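Local atomic coordinates of carboxypeptidase Y inhibitor (Saccharomyces cerevisiae, PDB entry 1WPX), a protein that inhibits the vacuolar serine protease carboxypeptidase Y specifically and potently, and belongs to the phosphatidylethanolamine-binding protein family. Residues E109-L113 against Y150-A154; G35-Y41 against P62-F68. All coordinates share one frame; numbering follows the deposited sequence.

Contact 1: residues E109-L113 against Y150-A154. With SO4 (sulfate ion), chain G.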
ATOM      1  N   GLU B 109     -25.682  -0.238  17.968  1.00 63.51           N
ATOM      2  CA  GLU B 109     -24.757  -0.868  18.889  1.00 57.52           C
ATOM      3  C   GLU B 109     -25.347  -2.212  19.257  1.00 54.83           C
ATOM      4  O   GLU B 109     -26.014  -2.365  20.274  1.00 54.90           O
ATOM      5  CB  GLU B 109     -24.530   0.006  20.121  1.00 56.75           C
ATOM      6  CG  GLU B 109     -23.594   1.183  19.849  1.00 55.26           C
ATOM      7  CD  GLU B 109     -22.152   0.920  20.261  1.00 53.18           C
ATOM      8  OE1 GLU B 109     -21.743  -0.259  20.312  1.00 52.10           O
ATOM      9  OE2 GLU B 109     -21.424   1.903  20.525  1.00 51.43           O
ATOM     10  N   PHE B 110     -25.122  -3.172  18.370  1.00 52.01           N
ATOM     11  CA  PHE B 110     -25.577  -4.539  18.543  1.00 49.31           C
ATOM     12  C   PHE B 110     -24.354  -5.281  19.093  1.00 48.45           C
ATOM     13  O   PHE B 110     -23.281  -5.281  18.480  1.00 47.44           O
ATOM     14  CB  PHE B 110     -26.011  -5.100  17.189  1.00 48.73           C
ATOM     15  CG  PHE B 110     -26.670  -6.444  17.265  1.00 49.14           C
ATOM     16  CD1 PHE B 110     -25.910  -7.607  17.318  1.00 49.47           C
ATOM     17  CD2 PHE B 110     -28.056  -6.551  17.256  1.00 48.79           C
ATOM     18  CE1 PHE B 110     -26.521  -8.858  17.355  1.00 49.49           C
ATOM     19  CE2 PHE B 110     -28.676  -7.797  17.294  1.00 48.99           C
ATOM     20  CZ  PHE B 110     -27.906  -8.952  17.342  1.00 49.43           C
ATOM     21  N   CYS B 111     -24.517  -5.892  20.261  1.00 46.60           N
ATOM     22  CA  CYS B 111     -23.427  -6.596  20.924  1.00 44.61           C
ATOM     23  C   CYS B 111     -23.104  -7.952  20.297  1.00 43.32           C
ATOM     24  O   CYS B 111     -23.891  -8.896  20.370  1.00 42.21           O
ATOM     25  CB  CYS B 111     -23.758  -6.760  22.410  1.00 44.45           C
ATOM     26  SG  CYS B 111     -22.334  -7.113  23.444  1.00 44.46           S
ATOM     27  N   HIS B 112     -21.923  -8.043  19.697  1.00 40.84           N
ATOM     28  CA  HIS B 112     -21.494  -9.267  19.043  1.00 40.52           C
ATOM     29  C   HIS B 112     -20.569 -10.139  19.884  1.00 39.71           C
ATOM     30  O   HIS B 112     -20.554 -11.366  19.740  1.00 39.09           O
ATOM     31  CB  HIS B 112     -20.805  -8.921  17.719  1.00 41.24           C
ATOM     32  CG  HIS B 112     -21.758  -8.634  16.602  1.00 42.40           C
ATOM     33  ND1 HIS B 112     -22.361  -9.631  15.866  1.00 43.06           N
ATOM     34  CD2 HIS B 112     -22.239  -7.465  16.117  1.00 42.67           C
ATOM     35  CE1 HIS B 112     -23.171  -9.089  14.974  1.00 42.63           C
ATOM     36  NE2 HIS B 112     -23.116  -7.777  15.105  1.00 42.00           N
ATOM     37  N   LEU B 113     -19.804  -9.514  20.769  1.00 38.74           N
ATOM     38  CA  LEU B 113     -18.865 -10.270  21.579  1.00 38.02           C
ATOM     39  C   LEU B 113     -18.336  -9.449  22.739  1.00 37.96           C
ATOM     40  O   LEU B 113     -18.184  -8.228  22.632  1.00 38.46           O
ATOM     41  CB  LEU B 113     -17.715 -10.746  20.683  1.00 37.65           C
ATOM     42  CG  LEU B 113     -16.495 -11.522  21.189  1.00 37.55           C
ATOM     43  CD1 LEU B 113     -15.519 -10.568  21.827  1.00 37.93           C
ATOM     44  CD2 LEU B 113     -16.926 -12.618  22.147  1.00 35.77           C
ATOM     45  N   TYR B 150     -19.666 -15.068  21.051  1.00 46.23           N
ATOM     46  CA  TYR B 150     -19.475 -14.508  19.721  1.00 45.57           C
ATOM     47  C   TYR B 150     -20.588 -14.814  18.732  1.00 45.71           C
ATOM     48  O   TYR B 150     -21.115 -15.924  18.685  1.00 45.02           O
ATOM     49  CB  TYR B 150     -18.160 -15.003  19.113  1.00 44.83           C
ATOM     50  CG  TYR B 150     -17.896 -14.460  17.722  1.00 44.35           C
ATOM     51  CD1 TYR B 150     -17.370 -13.182  17.542  1.00 46.15           C
ATOM     52  CD2 TYR B 150     -18.192 -15.213  16.586  1.00 43.00           C
ATOM     53  CE1 TYR B 150     -17.142 -12.662  16.261  1.00 44.78           C
ATOM     54  CE2 TYR B 150     -17.971 -14.706  15.304  1.00 42.86           C
ATOM     55  CZ  TYR B 150     -17.444 -13.429  15.150  1.00 44.59           C
ATOM     56  OH  TYR B 150     -17.207 -12.916  13.892  1.00 45.07           O
ATOM     57  N   MET B 151     -20.917 -13.810  17.930  1.00 46.50           N
ATOM     58  CA  MET B 151     -21.919 -13.931  16.884  1.00 46.33           C
ATOM     59  C   MET B 151     -21.433 -13.099  15.697  1.00 44.97           C
ATOM     60  O   MET B 151     -21.293 -11.881  15.804  1.00 44.21           O
ATOM     61  CB  MET B 151     -23.269 -13.412  17.356  1.00 48.92           C
ATOM     62  CG  MET B 151     -24.378 -13.745  16.387  1.00 53.20           C
ATOM     63  SD  MET B 151     -25.982 -13.159  16.918  1.00 59.07           S
ATOM     64  CE  MET B 151     -26.123 -11.681  15.890  1.00 58.46           C
ATOM     65  N   GLY B 152     -21.165 -13.765  14.575  1.00 43.04           N
ATOM     66  CA  GLY B 152     -20.681 -13.080  13.390  1.00 42.42           C
ATOM     67  C   GLY B 152     -21.631 -12.072  12.768  1.00 43.06           C
ATOM     68  O   GLY B 152     -22.793 -11.978  13.163  1.00 42.54           O
ATOM     69  N   PRO B 153     -21.159 -11.299  11.774  1.00 43.93           N
ATOM     70  CA  PRO B 153     -21.993 -10.295  11.109  1.00 44.23           C
ATOM     71  C   PRO B 153     -23.206 -10.936  10.450  1.00 45.00           C
ATOM     72  O   PRO B 153     -23.127 -12.046   9.903  1.00 45.17           O
ATOM     73  CB  PRO B 153     -21.046  -9.679  10.081  1.00 42.96           C
ATOM     74  CG  PRO B 153     -19.702  -9.887  10.682  1.00 43.41           C
ATOM     75  CD  PRO B 153     -19.799 -11.291  11.214  1.00 43.16           C
ATOM     76  N   ALA B 154     -24.326 -10.228  10.507  1.00 44.71           N
ATOM     77  CA  ALA B 154     -25.568 -10.707   9.922  1.00 44.46           C
ATOM     78  C   ALA B 154     -26.426  -9.506   9.550  1.00 44.23           C
ATOM     79  O   ALA B 154     -27.612  -9.441   9.893  1.00 43.43           O
ATOM     80  CB  ALA B 154     -26.300 -11.591  10.917  1.00 44.37           C
TER
HETATM   81  S   SO4 G 902     -25.669  -7.139  12.962  1.00 73.88           S
HETATM   82  O1  SO4 G 902     -26.613  -7.853  13.841  1.00 75.28           O
HETATM   83  O2  SO4 G 902     -24.758  -8.115  12.335  1.00 73.76           O
HETATM   84  O3  SO4 G 902     -26.423  -6.417  11.920  1.00 75.27           O
HETATM   85  O4  SO4 G 902     -24.897  -6.172  13.761  1.00 73.68           O
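His112 on strand 110-113 meets Met151 in the loop 150-154 with their CA atoms 5.2 Å apart, the two segments running 137° apart end to end and joined along the backbone by one weak hydrogen bond from Met151 N to His112 O. The same carbonyl oxygen also receives a CA-H...O contact from Tyr150. The imidazole of His112 carries most of the polar contact. Its CG lies anti to the carbonyl carbon (chi1 -80°), which swings the ring toward the loop, where ND1 donates to Met151 O in a very short bond whose exact length is doubtful. The other ring nitrogen is used as well: NE2 of His112 gives a nearly straight bond (165°) to O4 of a sulfate ion, 2.7 Å away. Both acceptors sit at the ring edge, close to its plane, two partners that would hold the ring's rotation. Ala154 N reaches sulfate O2 at 2.8 Å, and Tyr164 adds a hydroxyl to the same anion. Phe110 forms a wall of the site, with sulfate O1 over the centre of its ring, 3.5 Å above the plane, and CD1 over one face of the imidazole. Beside it the Met151 chain bends at chi3 and brings CE to CE1 and CZ of Phe110. At the far end CB of Leu113 packs 4.0 Å from the edge atom CD1 of Tyr150. An anion next to NE2, with a carbonyl oxygen at ND1, would favour a protonated imidazole. The sulfate probably comes from the crystallisation liquor, and its place is consistent with the anion-binding pocket of this family.

Contact 2: residues G35-Y41 against P62-F68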
ATOM      1  N   GLY B  35      -1.321   0.795  21.449  1.00 36.78           N
ATOM      2  CA  GLY B  35      -0.744  -0.280  20.668  1.00 36.01           C
ATOM      3  C   GLY B  35      -1.667  -0.528  19.499  1.00 35.07           C
ATOM      4  O   GLY B  35      -2.527   0.304  19.210  1.00 36.09           O
ATOM      5  N   ILE B  36      -1.498  -1.647  18.808  1.00 32.96           N
ATOM      6  CA  ILE B  36      -2.384  -1.938  17.700  1.00 32.41           C
ATOM      7  C   ILE B  36      -2.923  -3.349  17.858  1.00 30.98           C
ATOM      8  O   ILE B  36      -2.211  -4.259  18.282  1.00 30.23           O
ATOM      9  CB  ILE B  36      -1.676  -1.759  16.322  1.00 33.75           C
ATOM     10  CG1 ILE B  36      -0.846  -2.986  15.987  1.00 32.90           C
ATOM     11  CG2 ILE B  36      -0.828  -0.489  16.316  1.00 32.14           C
ATOM     12  CD1 ILE B  36      -1.586  -3.933  15.073  1.00 34.90           C
ATOM     13  N   LEU B  37      -4.197  -3.519  17.526  1.00 30.82           N
ATOM     14  CA  LEU B  37      -4.858  -4.809  17.650  1.00 30.00           C
ATOM     15  C   LEU B  37      -4.965  -5.546  16.320  1.00 31.02           C
ATOM     16  O   LEU B  37      -5.721  -5.140  15.435  1.00 31.91           O
ATOM     17  CB  LEU B  37      -6.259  -4.611  18.232  1.00 27.42           C
ATOM     18  CG  LEU B  37      -7.064  -5.863  18.594  1.00 26.89           C
ATOM     19  CD1 LEU B  37      -6.403  -6.622  19.740  1.00 22.91           C
ATOM     20  CD2 LEU B  37      -8.462  -5.431  18.993  1.00 28.65           C
ATOM     21  N   ALA B  38      -4.207  -6.626  16.174  1.00 30.28           N
ATOM     22  CA  ALA B  38      -4.268  -7.408  14.951  1.00 30.50           C
ATOM     23  C   ALA B  38      -5.345  -8.457  15.164  1.00 31.39           C
ATOM     24  O   ALA B  38      -5.334  -9.181  16.152  1.00 31.76           O
ATOM     25  CB  ALA B  38      -2.937  -8.073  14.674  1.00 29.66           C
ATOM     26  N   VAL B  39      -6.287  -8.518  14.236  1.00 33.07           N
ATOM     27  CA  VAL B  39      -7.385  -9.465  14.317  1.00 33.70           C
ATOM     28  C   VAL B  39      -7.470 -10.188  12.983  1.00 36.01           C
ATOM     29  O   VAL B  39      -7.278  -9.584  11.929  1.00 35.30           O
ATOM     30  CB  VAL B  39      -8.716  -8.730  14.591  1.00 33.81           C
ATOM     31  CG1 VAL B  39      -9.845  -9.735  14.812  1.00 32.22           C
ATOM     32  CG2 VAL B  39      -8.555  -7.806  15.803  1.00 34.53           C
ATOM     33  N   GLU B  40      -7.759 -11.483  13.032  1.00 39.25           N
ATOM     34  CA  GLU B  40      -7.862 -12.287  11.822  1.00 40.93           C
ATOM     35  C   GLU B  40      -8.814 -13.469  11.980  1.00 40.99           C
ATOM     36  O   GLU B  40      -8.856 -14.107  13.030  1.00 42.63           O
ATOM     37  CB  GLU B  40      -6.482 -12.804  11.439  1.00 42.28           C
ATOM     38  CG  GLU B  40      -6.482 -13.677  10.216  1.00 47.77           C
ATOM     39  CD  GLU B  40      -5.151 -14.351  10.004  1.00 51.33           C
ATOM     40  OE1 GLU B  40      -4.744 -15.143  10.885  1.00 52.80           O
ATOM     41  OE2 GLU B  40      -4.511 -14.085   8.962  1.00 53.88           O
ATOM     42  N   TYR B  41      -9.579 -13.757  10.933  1.00 40.69           N
ATOM     43  CA  TYR B  41     -10.511 -14.877  10.947  1.00 39.19           C
ATOM     44  C   TYR B  41      -9.810 -16.068  10.327  1.00 40.25           C
ATOM     45  O   TYR B  41      -9.969 -17.201  10.777  1.00 41.02           O
ATOM     46  CB  TYR B  41     -11.763 -14.531  10.152  1.00 36.36           C
ATOM     47  CG  TYR B  41     -12.689 -13.597  10.886  1.00 35.94           C
ATOM     48  CD1 TYR B  41     -13.553 -14.077  11.871  1.00 35.46           C
ATOM     49  CD2 TYR B  41     -12.684 -12.228  10.621  1.00 35.18           C
ATOM     50  CE1 TYR B  41     -14.395 -13.213  12.572  1.00 34.13           C
ATOM     51  CE2 TYR B  41     -13.519 -11.359  11.318  1.00 33.60           C
ATOM     52  CZ  TYR B  41     -14.370 -11.859  12.289  1.00 32.95           C
ATOM     53  OH  TYR B  41     -15.198 -11.007  12.967  1.00 30.93           O
ATOM     54  N   PRO B  62     -12.714 -14.832  15.750  1.00 43.79           N
ATOM     55  CA  PRO B  62     -11.377 -14.540  15.228  1.00 42.83           C
ATOM     56  C   PRO B  62     -10.272 -14.609  16.275  1.00 42.85           C
ATOM     57  O   PRO B  62     -10.539 -14.665  17.473  1.00 42.01           O
ATOM     58  CB  PRO B  62     -11.541 -13.133  14.680  1.00 41.90           C
ATOM     59  CG  PRO B  62     -12.431 -12.514  15.699  1.00 41.73           C
ATOM     60  CD  PRO B  62     -13.483 -13.586  15.925  1.00 42.48           C
ATOM     61  N   GLN B  63      -9.026 -14.605  15.806  1.00 43.84           N
ATOM     62  CA  GLN B  63      -7.861 -14.624  16.685  1.00 44.60           C
ATOM     63  C   GLN B  63      -7.387 -13.184  16.882  1.00 43.73           C
ATOM     64  O   GLN B  63      -7.584 -12.331  16.010  1.00 43.35           O
ATOM     65  CB  GLN B  63      -6.740 -15.442  16.065  1.00 46.27           C
ATOM     66  CG  GLN B  63      -7.115 -16.869  15.771  1.00 53.61           C
ATOM     67  CD  GLN B  63      -5.997 -17.617  15.079  1.00 58.79           C
ATOM     68  OE1 GLN B  63      -4.912 -17.804  15.646  1.00 60.50           O
ATOM     69  NE2 GLN B  63      -6.246 -18.041  13.840  1.00 60.26           N
ATOM     70  N   PHE B  64      -6.753 -12.921  18.020  1.00 41.41           N
ATOM     71  CA  PHE B  64      -6.273 -11.579  18.330  1.00 38.85           C
ATOM     72  C   PHE B  64      -4.806 -11.548  18.744  1.00 37.05           C
ATOM     73  O   PHE B  64      -4.257 -12.541  19.217  1.00 35.56           O
ATOM     74  CB  PHE B  64      -7.104 -10.982  19.464  1.00 40.13           C
ATOM     75  CG  PHE B  64      -8.575 -10.941  19.185  1.00 42.13           C
ATOM     76  CD1 PHE B  64      -9.152  -9.822  18.587  1.00 41.74           C
ATOM     77  CD2 PHE B  64      -9.394 -12.015  19.537  1.00 42.19           C
ATOM     78  CE1 PHE B  64     -10.529  -9.767  18.346  1.00 41.95           C
ATOM     79  CE2 PHE B  64     -10.770 -11.974  19.301  1.00 42.76           C
ATOM     80  CZ  PHE B  64     -11.339 -10.843  18.704  1.00 42.75           C
ATOM     81  N   GLN B  65      -4.184 -10.389  18.552  1.00 35.20           N
ATOM     82  CA  GLN B  65      -2.797 -10.161  18.930  1.00 33.18           C
ATOM     83  C   GLN B  65      -2.688  -8.700  19.294  1.00 31.94           C
ATOM     84  O   GLN B  65      -3.291  -7.853  18.641  1.00 32.34           O
ATOM     85  CB  GLN B  65      -1.822 -10.455  17.786  1.00 32.88           C
ATOM     86  CG  GLN B  65      -0.370 -10.121  18.160  1.00 32.91           C
ATOM     87  CD  GLN B  65       0.592 -10.200  16.989  1.00 33.98           C
ATOM     88  OE1 GLN B  65       0.417  -9.518  15.982  1.00 34.16           O
ATOM     89  NE2 GLN B  65       1.622 -11.028  17.122  1.00 32.52           N
ATOM     90  N   PHE B  66      -1.924  -8.404  20.338  1.00 31.94           N
ATOM     91  CA  PHE B  66      -1.740  -7.028  20.777  1.00 31.29           C
ATOM     92  C   PHE B  66      -0.270  -6.659  20.678  1.00 30.46           C
ATOM     93  O   PHE B  66       0.592  -7.358  21.194  1.00 29.66           O
ATOM     94  CB  PHE B  66      -2.222  -6.857  22.216  1.00 31.76           C
ATOM     95  CG  PHE B  66      -2.012  -5.474  22.769  1.00 34.92           C
ATOM     96  CD1 PHE B  66      -2.553  -4.363  22.134  1.00 35.42           C
ATOM     97  CD2 PHE B  66      -1.281  -5.283  23.937  1.00 36.72           C
ATOM     98  CE1 PHE B  66      -2.369  -3.080  22.650  1.00 35.92           C
ATOM     99  CE2 PHE B  66      -1.092  -4.003  24.464  1.00 38.00           C
ATOM    100  CZ  PHE B  66      -1.638  -2.901  23.818  1.00 37.56           C
ATOM    101  N   THR B  67       0.014  -5.573  19.977  1.00 30.23           N
ATOM    102  CA  THR B  67       1.382  -5.121  19.844  1.00 31.74           C
ATOM    103  C   THR B  67       1.489  -3.814  20.598  1.00 34.17           C
ATOM    104  O   THR B  67       0.827  -2.832  20.266  1.00 32.21           O
ATOM    105  CB  THR B  67       1.778  -4.900  18.369  1.00 30.83           C
ATOM    106  OG1 THR B  67       1.946  -6.167  17.727  1.00 32.90           O
ATOM    107  CG2 THR B  67       3.077  -4.128  18.271  1.00 29.07           C
ATOM    108  N   PHE B  68       2.302  -3.819  21.643  1.00 38.39           N
ATOM    109  CA  PHE B  68       2.495  -2.612  22.419  1.00 43.85           C
ATOM    110  C   PHE B  68       3.787  -1.962  21.959  1.00 47.85           C
ATOM    111  O   PHE B  68       4.793  -2.638  21.720  1.00 45.80           O
ATOM    112  CB  PHE B  68       2.557  -2.927  23.917  1.00 41.76           C
ATOM    113  CG  PHE B  68       3.030  -1.776  24.755  1.00 41.75           C
ATOM    114  CD1 PHE B  68       4.372  -1.663  25.115  1.00 40.76           C
ATOM    115  CD2 PHE B  68       2.142  -0.779  25.158  1.00 42.45           C
ATOM    116  CE1 PHE B  68       4.824  -0.575  25.863  1.00 40.90           C
ATOM    117  CE2 PHE B  68       2.584   0.318  25.910  1.00 41.79           C
ATOM    118  CZ  PHE B  68       3.926   0.419  26.262  1.00 40.66           C
TER
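Tyr41 and Pro62 lie side by side where the chain turns a corner at Tyr41, with CB of the proline over one face of the tyrosine ring, 3.7 Å from its centroid and 19° off the normal: a CH-pi contact offset toward the rim. CD of Pro62 also touches CE1 of Tyr41, at 3.5 Å. Next along the sheet, Val39 and Phe64 point the same way. CD1 of Phe64 meets Val39 CG2 at 3.5 Å while CG1 of the valine touches CE1 of the same ring. Leu37 and Phe66 follow on this face, and CE1 of Phe66 reaches over to Gly35 CA (3.8 Å), where no side chain intervenes. Phe166 and Leu92, from other strands, pack against this apolar surface. The other face bears Ile36 beside Thr67, Ile36 CG1 to Thr67 CB 4.0 Å, then Ala38 against Gln65, whose NE2 is hydrogen-bonded to the backbone of the chain of another protein. Six backbone hydrogen bonds hold the register, two in each of the pairs Ile36-Thr67, Ala38-Gln65 and Glu40-Gln63; Thr67 N to Ile36 O is nearly straight, at 168°. With axes 4.8 Å apart and 161° between directions, this is a regular antiparallel pair with one face in the core and the other toward a partner protein, part of the beta fold of the phosphatidylethanolamine-binding proteins.

Contact 2 closes before contact 1 opens along the chain, and both reach the same antiparallel sheet, their centres about 18 Å apart. They meet at Tyr150, whose OH lies 2.9 Å from Tyr41 OH, a probable hydrogen bond, and whose CE1 packs 3.8 Å from CD of Pro62. Tyr150 OH is also bonded to Ala58 O, which ties the loop 150-154 to the chain between the two strands of contact 2. Met94 of strand 90-96 touches Tyr41, His112, Leu113 and Tyr150, a second bridge. The roles differ: the sulfate pocket lies on contact 1, while one face of contact 2 meets another protein.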